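Local structure of stage III sporulation protein AH (Bacillus subtilis, 3TUF) at residues S128-T133 with V151-D156. The protein forms, together with SpoIIQ, an intercellular channel between mother cell and forespore that lets mother-cell gene expression trigger forespore-specific sigma-G activity during sporulation. Residues are numbered along the deposited sequence; the frame is centred on the assembly and turned at random.
Sequences SEVEGT and VNAEGD
Val130 and Thr133, one helical turn apart on helix 114-143, meet Ala153 and Glu154 at the bend that follows strand 149-152. Packing is by van der Waals contact, methyl groups against the Ala153 methyl and the backbone of the bend, and buries 181 Å² in all. CB of Val130 points at the bend but stands back from it, and the contact is made by the two methyls. CG1, roughly anti to the backbone N (chi1 156°), lies 4.0 Å from Glu154 CA and rests against Ala153 C, while the Ala153 methyl stays at 4.4 Å from CG1. The other branch, CG2, comes up to the carbonyl oxygen of Ala153 at 3.8 Å. Val130 thus sits against the peptide that joins Ala153 to Glu154.

The small methyl of Ala153 turns back to the helix, where it meets Thr133 CG2 at 4.0 Å from CB. With CG2 of Thr133 anti to the backbone N (chi1 -72° for OG1), OG1 lies beside that N and donates a hydrogen bond to Glu129 O (3.0 Å), coming from above the carbonyl plane, 40° out of it; Glu129 O accepts the Thr133 amide as well. A serine here lacks CG2 and would probably leave the Ala153 methyl with only the more distant Val130 CG1 against it from this segment, opening a gap between helix and bend.

The bend has its own brace: Asn152 OD1 accepts Glu154 N at 2.9 Å, closing an Asx turn. The carboxylate of Glu134, the next residue of the helix, accepts a hydrogen bond from the Ala153 amide, and the Glu154 carboxylate forms a salt bridge with Arg96 of helix 84-107.

The arrangement places the turn of the antiparallel hairpin 149-152/157-163 on the preceding helix. With the later helices and strand 188-194 this gives an alpha-beta-beta-alpha-beta order, consistent with the ring-building motif of type III secretion and flagellar proteins.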
loop_
_atom_site.group_PDB
_atom_site.type_symbol
_atom_site.label_atom_id
_atom_site.label_comp_id
_atom_site.label_asym_id
_atom_site.label_seq_id
_atom_site.Cartn_x
_atom_site.Cartn_y
_atom_site.Cartn_z
ATOM N N SER B 128 6.972 5.057 3.026
ATOM C CA SER B 128 6.616 4.577 1.683
ATOM C C SER B 128 7.261 3.292 1.310
ATOM O O SER B 128 6.683 2.436 0.617
ATOM C CB SER B 128 7.162 5.517 0.656
ATOM O OG SER B 128 6.462 6.712 0.784
ATOM N N GLU B 129 8.520 3.205 1.674
ATOM C CA GLU B 129 9.251 2.038 1.322
ATOM C C GLU B 129 8.799 0.840 2.139
ATOM O O GLU B 129 8.629 -0.259 1.573
ATOM C CB GLU B 129 10.752 2.318 1.355
ATOM C CG GLU B 129 11.158 3.290 0.192
ATOM C CD GLU B 129 10.637 2.835 -1.241
ATOM O OE1 GLU B 129 10.617 1.612 -1.512
ATOM O OE2 GLU B 129 10.243 3.697 -2.096
ATOM N N VAL B 130 8.549 1.076 3.438
ATOM C CA VAL B 130 7.860 0.128 4.287
ATOM C C VAL B 130 6.528 -0.268 3.642
ATOM O O VAL B 130 6.246 -1.471 3.470
ATOM C CB VAL B 130 7.623 0.745 5.702
ATOM C CG1 VAL B 130 6.402 0.095 6.483
ATOM C CG2 VAL B 130 8.915 0.698 6.513
ATOM N N GLU B 131 5.718 0.731 3.276
ATOM C CA GLU B 131 4.444 0.456 2.579
ATOM C C GLU B 131 4.662 -0.486 1.391
ATOM O O GLU B 131 3.944 -1.492 1.245
ATOM C CB GLU B 131 3.734 1.742 2.047
ATOM C CG GLU B 131 3.266 2.858 3.056
ATOM C CD GLU B 131 1.973 2.493 3.839
ATOM O OE1 GLU B 131 1.432 1.369 3.605
ATOM O OE2 GLU B 131 1.500 3.338 4.680
ATOM N N GLY B 132 5.644 -0.138 0.545
ATOM C CA GLY B 132 5.943 -0.924 -0.663
ATOM C C GLY B 132 6.385 -2.352 -0.344
ATOM O O GLY B 132 5.940 -3.334 -1.005
ATOM N N THR B 133 7.260 -2.452 0.675
ATOM C CA THR B 133 7.762 -3.721 1.170
ATOM C C THR B 133 6.633 -4.629 1.623
ATOM O O THR B 133 6.583 -5.797 1.242
ATOM C CB THR B 133 8.679 -3.494 2.336
ATOM O OG1 THR B 133 9.908 -2.926 1.848
ATOM C CG2 THR B 133 8.951 -4.843 3.134
ATOM N N VAL B 151 1.291 -8.238 6.565
ATOM C CA VAL B 151 2.707 -7.975 6.785
ATOM C C VAL B 151 2.855 -6.564 7.277
ATOM O O VAL B 151 2.447 -5.586 6.606
ATOM C CB VAL B 151 3.575 -8.040 5.452
ATOM C CG1 VAL B 151 5.068 -7.526 5.674
ATOM C CG2 VAL B 151 3.598 -9.447 4.816
ATOM N N ASN B 152 3.496 -6.430 8.425
ATOM C CA ASN B 152 3.752 -5.116 8.973
ATOM C C ASN B 152 5.238 -5.047 9.169
ATOM O O ASN B 152 5.816 -5.828 9.949
ATOM C CB ASN B 152 2.934 -4.864 10.275
ATOM C CG ASN B 152 3.310 -3.535 10.980
ATOM O OD1 ASN B 152 4.421 -3.008 10.881
ATOM N ND2 ASN B 152 2.364 -3.009 11.726
ATOM N N ALA B 153 5.846 -4.123 8.444
ATOM C CA ALA B 153 7.288 -4.076 8.325
ATOM C C ALA B 153 7.790 -2.817 8.975
ATOM O O ALA B 153 8.911 -2.357 8.721
ATOM C CB ALA B 153 7.678 -4.096 6.858
ATOM N N GLU B 154 6.961 -2.242 9.827
ATOM C CA GLU B 154 7.251 -0.889 10.272
ATOM C C GLU B 154 8.350 -0.709 11.327
ATOM O O GLU B 154 9.086 0.287 11.273
ATOM C CB GLU B 154 5.998 -0.183 10.719
ATOM C CG GLU B 154 6.197 1.279 10.748
ATOM C CD GLU B 154 4.901 1.995 11.039
ATOM O OE1 GLU B 154 3.899 1.317 11.473
ATOM O OE2 GLU B 154 4.895 3.237 10.825
ATOM N N GLY B 155 8.467 -1.613 12.277
ATOM C CA GLY B 155 9.354 -1.322 13.393
ATOM C C GLY B 155 10.684 -2.057 13.403
ATOM O O GLY B 155 11.366 -2.155 12.390
ATOM N N ASP B 156 11.039 -2.559 14.584
ATOM C CA ASP B 156 12.238 -3.341 14.788
ATOM C C ASP B 156 12.038 -4.778 14.332
ATOM O O ASP B 156 13.000 -5.476 14.054
ATOM C CB ASP B 156 12.589 -3.352 16.270
ATOM C CG ASP B 156 13.370 -2.109 16.713
ATOM O OD1 ASP B 156 13.846 -1.347 15.826
ATOM O OD2 ASP B 156 13.518 -1.917 17.955
#